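Local coordinates for phosphonate monoester hydrolase (Ruegeria pomeroyi, PDB 4UPK), which is a hydrolase of the sulfatase family, in the alkaline phosphatase clan, and is modelled as an assembly of four protein chains, at residues S71-Y76 and G382-A387; L263-P268 and L352-S357; H277-P282 and M361-A366; Y430-L435 and A458-R463. All coordinates share one frame; numbering follows the deposited sequence.

Contact 1. Residues S71-Y76 and G382-A387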
# COMPACT_ATOMS: atom_id res chain seq x y z
N SER A 71 -34.61 -8.52 -23.38
CA SER A 71 -35.08 -9.09 -22.12
C SER A 71 -34.46 -10.47 -21.91
O SER A 71 -34.46 -11.29 -22.83
CB SER A 71 -36.60 -9.21 -22.10
OG SER A 71 -37.21 -7.94 -22.27
N PHE A 72 -33.95 -10.73 -20.69
CA PHE A 72 -33.30 -11.98 -20.30
C PHE A 72 -34.24 -12.71 -19.34
O PHE A 72 -34.41 -12.29 -18.19
CB PHE A 72 -31.91 -11.69 -19.70
CG PHE A 72 -30.93 -11.08 -20.69
CD1 PHE A 72 -30.95 -9.72 -20.98
CD2 PHE A 72 -29.99 -11.87 -21.34
CE1 PHE A 72 -30.05 -9.16 -21.89
CE2 PHE A 72 -29.09 -11.31 -22.26
CZ PHE A 72 -29.13 -9.96 -22.53
N ARG A 73 -34.87 -13.78 -19.84
CA ARG A 73 -35.88 -14.57 -19.11
C ARG A 73 -35.40 -15.64 -18.11
O ARG A 73 -36.21 -16.09 -17.28
CB ARG A 73 -36.93 -15.15 -20.08
CG ARG A 73 -37.71 -14.07 -20.81
CD ARG A 73 -38.89 -13.48 -20.03
NE ARG A 73 -39.30 -12.18 -20.58
CZ ARG A 73 -40.11 -12.03 -21.62
NH1 ARG A 73 -40.63 -13.09 -22.23
NH2 ARG A 73 -40.40 -10.82 -22.07
N ARG A 74 -34.11 -16.05 -18.19
CA ARG A 74 -33.56 -17.07 -17.29
C ARG A 74 -32.38 -16.48 -16.51
O ARG A 74 -31.31 -17.08 -16.44
CB ARG A 74 -33.17 -18.34 -18.09
CG ARG A 74 -33.51 -19.63 -17.36
CD ARG A 74 -33.50 -20.84 -18.29
NE ARG A 74 -34.04 -22.04 -17.64
CZ ARG A 74 -33.33 -23.13 -17.35
NH1 ARG A 74 -32.04 -23.20 -17.66
NH2 ARG A 74 -33.91 -24.17 -16.76
N HIS A 75 -32.59 -15.28 -15.93
CA HIS A 75 -31.59 -14.52 -15.19
C HIS A 75 -31.71 -14.73 -13.69
O HIS A 75 -32.77 -14.50 -13.10
CB HIS A 75 -31.66 -13.03 -15.56
CG HIS A 75 -30.50 -12.24 -15.04
ND1 HIS A 75 -29.24 -12.34 -15.60
CD2 HIS A 75 -30.44 -11.36 -14.01
CE1 HIS A 75 -28.47 -11.52 -14.92
NE2 HIS A 75 -29.14 -10.92 -13.94
N TYR A 76 -30.60 -15.15 -13.06
CA TYR A 76 -30.57 -15.48 -11.65
C TYR A 76 -29.46 -14.81 -10.89
O TYR A 76 -28.35 -14.69 -11.40
CB TYR A 76 -30.48 -17.02 -11.47
CG TYR A 76 -31.70 -17.76 -11.97
CD1 TYR A 76 -31.85 -18.07 -13.32
CD2 TYR A 76 -32.72 -18.13 -11.10
CE1 TYR A 76 -33.03 -18.65 -13.80
CE2 TYR A 76 -33.88 -18.76 -11.57
CZ TYR A 76 -34.02 -19.02 -12.93
OH TYR A 76 -35.14 -19.64 -13.43
N GLY A 382 -37.04 -5.79 -28.73
CA GLY A 382 -38.03 -6.84 -28.48
C GLY A 382 -37.47 -8.25 -28.43
O GLY A 382 -38.25 -9.20 -28.28
N HIS A 383 -36.12 -8.41 -28.56
CA HIS A 383 -35.45 -9.71 -28.49
C HIS A 383 -35.52 -10.27 -27.05
O HIS A 383 -35.28 -9.55 -26.06
CB HIS A 383 -34.00 -9.66 -29.03
CG HIS A 383 -33.29 -10.99 -29.02
ND1 HIS A 383 -33.64 -12.00 -29.89
CD2 HIS A 383 -32.26 -11.42 -28.24
CE1 HIS A 383 -32.84 -13.02 -29.60
NE2 HIS A 383 -31.99 -12.71 -28.62
N VAL A 384 -35.90 -11.55 -26.95
CA VAL A 384 -36.08 -12.26 -25.69
C VAL A 384 -35.04 -13.39 -25.61
O VAL A 384 -34.99 -14.25 -26.49
CB VAL A 384 -37.56 -12.77 -25.55
CG1 VAL A 384 -37.73 -13.71 -24.35
CG2 VAL A 384 -38.53 -11.60 -25.45
N VAL A 385 -34.24 -13.37 -24.54
CA VAL A 385 -33.19 -14.37 -24.27
C VAL A 385 -33.71 -15.43 -23.28
O VAL A 385 -34.24 -15.08 -22.22
CB VAL A 385 -31.86 -13.69 -23.82
CG1 VAL A 385 -30.81 -14.72 -23.41
CG2 VAL A 385 -31.30 -12.77 -24.90
N GLU A 386 -33.54 -16.71 -23.64
CA GLU A 386 -33.96 -17.87 -22.86
C GLU A 386 -32.79 -18.64 -22.22
O GLU A 386 -33.01 -19.47 -21.33
CB GLU A 386 -34.82 -18.83 -23.72
CG GLU A 386 -36.07 -18.21 -24.32
CD GLU A 386 -37.21 -17.75 -23.41
OE1 GLU A 386 -37.19 -18.08 -22.20
OE2 GLU A 386 -38.13 -17.08 -23.92
N ALA A 387 -31.55 -18.36 -22.67
CA ALA A 387 -30.33 -18.99 -22.15
C ALA A 387 -30.11 -18.61 -20.67
O ALA A 387 -30.48 -17.50 -20.30
CB ALA A 387 -29.12 -18.55 -22.97
O HOH W 1 -37.55 -7.69 -25.01
O HOH W 2 -31.74 -15.22 -19.33

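Contact 2. Residues L263-P268 and L352-S357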
# COMPACT_ATOMS: atom_id res chain seq x y z
N LEU A 263 -53.39 -16.23 -4.67
CA LEU A 263 -52.76 -16.61 -3.41
C LEU A 263 -51.32 -17.05 -3.71
O LEU A 263 -51.03 -17.40 -4.86
CB LEU A 263 -53.55 -17.75 -2.71
CG LEU A 263 -54.83 -17.33 -1.95
CD1 LEU A 263 -55.67 -18.56 -1.61
CD2 LEU A 263 -54.52 -16.54 -0.68
N PRO A 264 -50.38 -17.05 -2.73
CA PRO A 264 -49.02 -17.54 -3.05
C PRO A 264 -49.01 -19.02 -3.43
O PRO A 264 -49.93 -19.76 -3.06
CB PRO A 264 -48.27 -17.35 -1.73
CG PRO A 264 -49.08 -16.40 -0.93
CD PRO A 264 -50.49 -16.65 -1.31
N ALA A 265 -47.96 -19.45 -4.17
CA ALA A 265 -47.74 -20.85 -4.53
C ALA A 265 -47.11 -21.48 -3.29
O ALA A 265 -46.06 -21.05 -2.83
CB ALA A 265 -46.79 -20.95 -5.73
N ARG A 266 -47.81 -22.46 -2.69
CA ARG A 266 -47.37 -23.08 -1.43
C ARG A 266 -48.05 -24.41 -1.20
O ARG A 266 -49.11 -24.67 -1.77
CB ARG A 266 -47.66 -22.14 -0.23
CG ARG A 266 -49.15 -21.78 -0.14
CD ARG A 266 -49.52 -20.77 0.91
NE ARG A 266 -50.96 -20.54 0.86
CZ ARG A 266 -51.61 -19.62 1.55
NH1 ARG A 266 -50.97 -18.84 2.41
NH2 ARG A 266 -52.92 -19.50 1.41
N LEU A 267 -47.46 -25.22 -0.29
CA LEU A 267 -48.05 -26.49 0.15
C LEU A 267 -49.16 -26.16 1.22
O LEU A 267 -49.16 -25.03 1.75
CB LEU A 267 -46.97 -27.49 0.63
CG LEU A 267 -46.00 -28.05 -0.45
CD1 LEU A 267 -45.08 -29.13 0.13
CD2 LEU A 267 -46.74 -28.64 -1.65
N PRO A 268 -50.16 -27.01 1.50
CA PRO A 268 -51.22 -26.56 2.42
C PRO A 268 -50.79 -25.97 3.78
O PRO A 268 -51.31 -24.96 4.21
CB PRO A 268 -52.14 -27.79 2.54
CG PRO A 268 -51.89 -28.58 1.29
CD PRO A 268 -50.44 -28.36 0.97
N LEU A 352 -42.41 -13.64 -1.01
CA LEU A 352 -43.72 -12.99 -0.97
C LEU A 352 -44.87 -13.93 -0.51
O LEU A 352 -46.00 -13.86 -1.01
CB LEU A 352 -44.00 -12.33 -2.33
CG LEU A 352 -44.80 -11.06 -2.32
CD1 LEU A 352 -43.99 -9.90 -1.77
CD2 LEU A 352 -45.32 -10.75 -3.72
N GLY A 353 -44.56 -14.79 0.47
CA GLY A 353 -45.54 -15.72 1.01
C GLY A 353 -45.47 -17.09 0.37
O GLY A 353 -46.04 -18.04 0.91
N ASP A 354 -44.79 -17.18 -0.80
CA ASP A 354 -44.62 -18.45 -1.51
C ASP A 354 -43.89 -19.41 -0.60
O ASP A 354 -42.91 -19.02 0.04
CB ASP A 354 -43.81 -18.26 -2.82
CG ASP A 354 -44.59 -17.70 -4.00
OD1 ASP A 354 -45.77 -17.35 -3.82
OD2 ASP A 354 -44.00 -17.59 -5.10
N ARG A 355 -44.40 -20.66 -0.50
CA ARG A 355 -43.83 -21.77 0.29
C ARG A 355 -43.75 -21.45 1.79
O ARG A 355 -42.80 -21.87 2.47
CB ARG A 355 -42.45 -22.21 -0.28
CG ARG A 355 -42.38 -22.33 -1.81
CD ARG A 355 -43.47 -23.25 -2.37
NE ARG A 355 -43.35 -24.61 -1.82
CZ ARG A 355 -42.58 -25.56 -2.31
NH1 ARG A 355 -41.86 -25.35 -3.41
NH2 ARG A 355 -42.53 -26.75 -1.73
N HIS A 356 -44.72 -20.67 2.29
CA HIS A 356 -44.89 -20.19 3.68
C HIS A 356 -43.68 -19.39 4.18
O HIS A 356 -43.37 -19.43 5.37
CB HIS A 356 -45.31 -21.34 4.63
CG HIS A 356 -46.61 -21.96 4.25
ND1 HIS A 356 -47.80 -21.46 4.71
CD2 HIS A 356 -46.86 -23.02 3.45
CE1 HIS A 356 -48.75 -22.24 4.20
NE2 HIS A 356 -48.22 -23.19 3.42
N SER A 357 -43.00 -18.68 3.25
CA SER A 357 -41.81 -17.91 3.55
C SER A 357 -41.79 -16.52 2.91
O SER A 357 -42.53 -16.27 1.95
CB SER A 357 -40.55 -18.70 3.21
OG SER A 357 -40.51 -18.99 1.83
O HOH W 3 -48.19 -18.01 2.52

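Contact 3. Residues H277-P282 and M361-A366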
# COMPACT_ATOMS: atom_id res chain seq x y z
N HIS A 277 -37.71 -30.79 3.45
CA HIS A 277 -36.31 -30.76 3.89
C HIS A 277 -36.26 -29.96 5.21
O HIS A 277 -36.92 -28.92 5.30
CB HIS A 277 -35.35 -30.19 2.81
CG HIS A 277 -33.88 -30.39 3.08
ND1 HIS A 277 -33.21 -29.64 4.05
CD2 HIS A 277 -32.98 -31.19 2.46
CE1 HIS A 277 -31.95 -30.05 4.01
NE2 HIS A 277 -31.76 -30.97 3.06
N PRO A 278 -35.47 -30.42 6.21
CA PRO A 278 -35.39 -29.70 7.50
C PRO A 278 -34.94 -28.24 7.45
O PRO A 278 -35.24 -27.50 8.39
CB PRO A 278 -34.39 -30.54 8.29
CG PRO A 278 -34.47 -31.88 7.70
CD PRO A 278 -34.65 -31.64 6.25
N PHE A 279 -34.21 -27.82 6.39
CA PHE A 279 -33.71 -26.46 6.13
C PHE A 279 -34.84 -25.41 6.19
O PHE A 279 -34.60 -24.26 6.59
CB PHE A 279 -33.03 -26.41 4.73
CG PHE A 279 -32.80 -25.02 4.15
CD1 PHE A 279 -33.79 -24.39 3.39
CD2 PHE A 279 -31.63 -24.33 4.40
CE1 PHE A 279 -33.60 -23.10 2.90
CE2 PHE A 279 -31.44 -23.03 3.91
CZ PHE A 279 -32.42 -22.43 3.15
N PHE A 280 -36.05 -25.80 5.73
CA PHE A 280 -37.26 -24.99 5.63
C PHE A 280 -37.95 -24.67 6.94
O PHE A 280 -38.78 -23.76 6.98
CB PHE A 280 -38.22 -25.53 4.57
CG PHE A 280 -37.62 -25.55 3.19
CD1 PHE A 280 -37.24 -24.37 2.57
CD2 PHE A 280 -37.41 -26.75 2.52
CE1 PHE A 280 -36.64 -24.39 1.31
CE2 PHE A 280 -36.85 -26.76 1.24
CZ PHE A 280 -36.45 -25.59 0.66
N GLY A 281 -37.58 -25.41 7.99
CA GLY A 281 -38.02 -25.17 9.36
C GLY A 281 -37.52 -23.79 9.73
O GLY A 281 -38.31 -22.85 9.76
N PRO A 282 -36.17 -23.62 9.88
CA PRO A 282 -35.61 -22.28 10.16
C PRO A 282 -35.88 -21.25 9.06
O PRO A 282 -36.04 -20.08 9.37
CB PRO A 282 -34.11 -22.56 10.31
CG PRO A 282 -34.03 -24.01 10.71
CD PRO A 282 -35.10 -24.64 9.89
N MET A 361 -33.76 -15.56 2.12
CA MET A 361 -32.89 -16.53 2.82
C MET A 361 -33.47 -17.95 2.68
O MET A 361 -33.97 -18.55 3.64
CB MET A 361 -32.63 -16.15 4.30
CG MET A 361 -31.63 -15.00 4.47
SD MET A 361 -29.91 -15.30 3.94
CE MET A 361 -29.40 -16.51 5.17
N THR A 362 -33.45 -18.45 1.43
CA THR A 362 -33.97 -19.75 1.02
C THR A 362 -33.26 -20.21 -0.26
O THR A 362 -32.33 -19.54 -0.73
CB THR A 362 -35.52 -19.73 0.92
OG1 THR A 362 -35.98 -21.05 0.71
CG2 THR A 362 -36.04 -18.81 -0.17
N VAL A 363 -33.71 -21.35 -0.83
CA VAL A 363 -33.13 -22.01 -2.01
C VAL A 363 -34.07 -22.04 -3.22
O VAL A 363 -33.66 -22.50 -4.29
CB VAL A 363 -32.56 -23.41 -1.66
CG1 VAL A 363 -31.46 -23.32 -0.60
CG2 VAL A 363 -33.66 -24.38 -1.22
N TYR A 364 -35.34 -21.58 -3.06
CA TYR A 364 -36.29 -21.56 -4.17
C TYR A 364 -36.01 -20.43 -5.14
O TYR A 364 -35.53 -19.36 -4.72
CB TYR A 364 -37.77 -21.57 -3.69
CG TYR A 364 -38.17 -22.83 -2.96
CD1 TYR A 364 -37.96 -24.09 -3.53
CD2 TYR A 364 -38.77 -22.76 -1.70
CE1 TYR A 364 -38.34 -25.25 -2.86
CE2 TYR A 364 -39.17 -23.92 -1.04
CZ TYR A 364 -38.95 -25.17 -1.62
OH TYR A 364 -39.32 -26.31 -0.96
N ASP A 365 -36.30 -20.67 -6.44
CA ASP A 365 -36.07 -19.76 -7.56
C ASP A 365 -36.58 -18.34 -7.39
O ASP A 365 -35.88 -17.41 -7.79
CB ASP A 365 -36.54 -20.38 -8.90
CG ASP A 365 -35.69 -21.55 -9.39
OD1 ASP A 365 -34.57 -21.76 -8.85
OD2 ASP A 365 -36.12 -22.23 -10.34
N ALA A 366 -37.78 -18.16 -6.77
CA ALA A 366 -38.38 -16.84 -6.54
C ALA A 366 -37.45 -15.87 -5.77
O ALA A 366 -37.52 -14.66 -5.98
CB ALA A 366 -39.74 -16.97 -5.86

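Contact 4. Residues Y430-L435 and A458-R463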
# COMPACT_ATOMS: atom_id res chain seq x y z
N TYR A 430 -26.46 -24.27 -17.40
CA TYR A 430 -27.01 -24.29 -16.05
C TYR A 430 -26.63 -22.98 -15.37
O TYR A 430 -25.68 -22.34 -15.78
CB TYR A 430 -26.44 -25.50 -15.25
CG TYR A 430 -24.95 -25.44 -15.02
CD1 TYR A 430 -24.42 -24.72 -13.95
CD2 TYR A 430 -24.07 -26.07 -15.89
CE1 TYR A 430 -23.04 -24.62 -13.76
CE2 TYR A 430 -22.69 -25.99 -15.71
CZ TYR A 430 -22.18 -25.27 -14.64
OH TYR A 430 -20.81 -25.18 -14.49
N SER A 431 -27.35 -22.61 -14.30
CA SER A 431 -27.00 -21.43 -13.51
C SER A 431 -26.60 -21.90 -12.10
O SER A 431 -26.93 -23.01 -11.67
CB SER A 431 -28.14 -20.40 -13.50
OG SER A 431 -29.28 -20.89 -12.81
N PHE A 432 -25.83 -21.07 -11.42
CA PHE A 432 -25.30 -21.41 -10.12
C PHE A 432 -25.51 -20.27 -9.08
O PHE A 432 -25.16 -19.11 -9.34
CB PHE A 432 -23.79 -21.74 -10.30
CG PHE A 432 -23.05 -22.12 -9.05
CD1 PHE A 432 -23.04 -23.44 -8.60
CD2 PHE A 432 -22.33 -21.17 -8.34
CE1 PHE A 432 -22.33 -23.80 -7.47
CE2 PHE A 432 -21.61 -21.53 -7.21
CZ PHE A 432 -21.63 -22.83 -6.77
N SER A 433 -26.03 -20.63 -7.91
CA SER A 433 -26.24 -19.69 -6.80
C SER A 433 -25.67 -20.23 -5.50
O SER A 433 -25.55 -21.43 -5.33
CB SER A 433 -27.73 -19.35 -6.63
OG SER A 433 -28.25 -18.81 -7.83
N GLU A 434 -25.33 -19.34 -4.58
CA GLU A 434 -24.78 -19.68 -3.27
C GLU A 434 -25.49 -18.91 -2.15
O GLU A 434 -26.01 -17.81 -2.36
CB GLU A 434 -23.27 -19.38 -3.21
CG GLU A 434 -22.40 -20.28 -4.05
CD GLU A 434 -20.93 -19.94 -3.94
OE1 GLU A 434 -20.29 -20.38 -2.96
OE2 GLU A 434 -20.46 -19.10 -4.73
N LEU A 435 -25.47 -19.48 -0.94
CA LEU A 435 -26.04 -18.85 0.24
C LEU A 435 -25.19 -19.26 1.42
O LEU A 435 -24.47 -20.25 1.34
CB LEU A 435 -27.52 -19.30 0.43
CG LEU A 435 -28.40 -18.52 1.42
CD1 LEU A 435 -28.86 -17.19 0.84
CD2 LEU A 435 -29.64 -19.34 1.80
N ALA A 458 -22.16 -22.66 4.12
CA ALA A 458 -22.40 -22.58 2.68
C ALA A 458 -23.41 -23.56 2.09
O ALA A 458 -23.42 -24.75 2.40
CB ALA A 458 -21.10 -22.62 1.91
N VAL A 459 -24.26 -23.01 1.22
CA VAL A 459 -25.29 -23.72 0.46
C VAL A 459 -24.99 -23.38 -1.01
O VAL A 459 -24.53 -22.27 -1.31
CB VAL A 459 -26.73 -23.29 0.85
CG1 VAL A 459 -27.74 -24.27 0.29
CG2 VAL A 459 -26.90 -23.18 2.37
N ALA A 460 -25.18 -24.36 -1.91
CA ALA A 460 -24.99 -24.18 -3.34
C ALA A 460 -26.20 -24.74 -4.09
O ALA A 460 -26.78 -25.74 -3.66
CB ALA A 460 -23.71 -24.85 -3.79
N ILE A 461 -26.62 -24.02 -5.16
CA ILE A 461 -27.77 -24.36 -6.03
C ILE A 461 -27.29 -24.47 -7.50
O ILE A 461 -26.61 -23.57 -7.98
CB ILE A 461 -28.93 -23.32 -5.88
CG1 ILE A 461 -29.37 -23.11 -4.39
CG2 ILE A 461 -30.13 -23.67 -6.79
CD1 ILE A 461 -29.78 -21.72 -4.03
N LEU A 462 -27.66 -25.55 -8.20
CA LEU A 462 -27.36 -25.73 -9.62
C LEU A 462 -28.67 -25.93 -10.38
O LEU A 462 -29.38 -26.89 -10.11
CB LEU A 462 -26.35 -26.89 -9.88
CG LEU A 462 -25.83 -26.99 -11.33
CD1 LEU A 462 -24.34 -27.25 -11.35
CD2 LEU A 462 -26.57 -28.06 -12.13
N ARG A 463 -28.99 -25.02 -11.30
CA ARG A 463 -30.22 -25.07 -12.09
C ARG A 463 -29.93 -25.59 -13.46
O ARG A 463 -29.38 -24.88 -14.30
CB ARG A 463 -30.94 -23.72 -12.16
CG ARG A 463 -31.33 -23.17 -10.79
CD ARG A 463 -31.85 -21.77 -10.88
NE ARG A 463 -31.85 -21.14 -9.57
CZ ARG A 463 -30.85 -20.41 -9.08
NH1 ARG A 463 -29.77 -20.18 -9.82
NH2 ARG A 463 -30.93 -19.90 -7.86

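Contact 1. Residues S71-Y76 and G382-A387
F72 and V385 sit next to each other on one face of a parallel strand pair, their side chains running the same way. With F72 CG beside its backbone N (chi1 -64°), the ring turns its CD2 side to the valine: F72 CD2 lies 3.6 Å from V385 CB. V385 CG2 makes an off-centre CH-pi contact, 4.2 Å from the centroid of the F72 ring. Around this pair close F418 of helix 416-419 and L372 and I374 of strand 372-375.

S71 and V384 hold the opposite face. Here R73 folds back, a bend at chi2 (-83°) carrying its guanidinium over V384; V384 CG1 stands above one face near the rim, 3.6 Å from R73 NH1. W50 adds a cation-pi contact to the same arginine. E386 approaches without pairing, since R73 NH1 and E386 OE2 stay 5.0 Å apart.

The backbone ladder is short and straight: V385 N gives to S71 O at 2.7 Å, R73 N to V385 O at 2.8 Å and S71 N to H383 O at 2.9 Å. One water joins S71 OG to H383 O. Where the chain turns its corner, a second joins R74 N to A387 O.

Main-chain bonds therefore set the register, while the two faces differ: F72 and V385 pack into the apolar interior, and R73 keeps its charged end over V384 with no ion pair to E386.

Contact 2. Residues L263-P268 and L352-S357
R266 lays its aliphatic arm across the ring of H356, the two side chains crossing at about a right angle. R266 CD stands over one face of the imidazole, 4.0 Å from the H356 centroid. That placement follows from chi1 58°, which puts CG between the backbone N and the carbonyl carbon before the chain runs out straight. The R266 guanidinium plane is turned only 13° from that of the H356 ring; the group forms a salt bridge with D303 through NH2, and through NH1 reaches a water that donates to G353 O.

H356 is fixed in a second way: NE2 donates to L267 O at 2.7 Å, the oxygen lying near the ring plane. The neighbouring R355 gives its backbone N to A265 O at 2.9 Å. Bends at chi2 and chi3 then curl its side chain back until NH2 meets L267 CG at 3.9 Å; R355 NH2 forms a salt bridge with E273, and NH1 bonds to E488 O. A265 N in turn donates to D354 OD1 at 3.1 Å, approaching from well above the carboxylate plane (62° out of it), while D354 OD2 pairs with R45.

Both loops belong to the sulfatase-family domain, following strands 234-239 and 340-346 of its large mixed sheet. P264 rests on I306 and Q307 of helix 303-333, and H356 leans on R270 and E273 of helix 270-275.

Contact 3. Residues H277-P282 and M361-A366
F279 and F280 are the residues of 277-282 that reach across to T362, V363 and Y364, and H277 prepares their position. H277 ND1 accepts from F279 N at 3.1 Å, with the nitrogen near the imidazole plane, a capping bond at the turn into helix 280-286. The far nitrogen of the ring, NE2, is hydrogen-bonded to P477 O.

F279 comes next. Its CG is anti to the backbone N (chi1 164°), which sends the ring tip to the other segment: F279 CZ lies 3.8 Å from T362 CA, which meets the ring at its edge, and 4.0 Å from V363 CG1. W446 stacks on this phenyl and also donates to F279 O.

At F280, F279 CD1 stands over one face of the ring near its rim, and the hydroxyl end of Y364 over the other, Y364 OH being 3.3 Å from F280 CE2. The F280 and Y364 planes are only 2° from parallel, but the rings are slid apart, centroids 4.7 Å away from each other, and barely overlap. T362 OG1 sits at the edge of the same phenyl, 3.5 Å from F280 CE1, and V363 CG2 reaches F280 CZ at 3.6 Å.

No hydrogen bond crosses between the two segments. Their hold is aromatic and aliphatic packing in the protein interior, extended by M479 and by V459 and I461, so shape rather than polar pairing sets how they fit.

Contact 4. Residues Y430-L435 and A458-R463
S433 OG is gripped end-on by R463, whose NH1 and NH2 each donate to that one oxygen at 2.9 Å, and it is bonded as well to S77 O. R463 NH1 also gives to S431 OG at 3.1 Å, a nearly straight bond (165°). Both serine oxygens lie close to the guanidinium plane, so together they fix its rotation. The arginine gets there by running extended from CG to NE, and I461 CG2 stands 3.8 Å above one of its faces. On its NE, R463 forms a salt bridge with D365, which would be expected to steady the charge of this buried group. L435 and V459 continue the serine face as an apolar patch.

The backbones carry a regular antiparallel ladder. S431 with R463, S433 with I461 and L435 with V459 are its hydrogen-bonded pairs, I461 N reaching S433 O at 2.8 Å. These are two neighbouring strands of the four-stranded antiparallel sheet 431-436, 458-463, 467-472, 479-482, consistent with the smaller C-terminal sheet known from sulfatases.

On the face of F432, A460 and L462 the packing is mostly apolar. Y430, its CG between the backbone N and the carbonyl carbon (chi1 63°), swings its ring across L462, whose CD1 sits over the face at 4.0 Å from the Y430 centroid; the Y430 hydroxyl is hydrogen-bonded to H512 ND1. F432 CE1 touches A460 CB at 4.1 Å. E434, on the same side, holds M96 N with OE2. Helix 499-515 packs here through M509, and M514 and M517 of a second subunit reach A460 and A458.

In the fold
Contacts 3 and 4 are buried, while contacts 1 and 2 are only partly so. Contact 1 belongs to the large mixed sheet and contact 4 to the four-stranded antiparallel one; they meet where Y76 packs on S431 and R463. Contact 3 is tied to contact 4 by the D365-R463 salt bridge and by V363 against I461, and meets contact 2 where R355 reaches Y364. Backbone ladders make contacts 1 and 4, parallel in one and antiparallel in the other. Contact 2 joins two loops by hydrogen bonds and an arginine arm over a histidine ring, its charged groups pairing with residues outside; contact 3 joins a helix start to a loop by aromatic rings packed on one another and on V363 and T362.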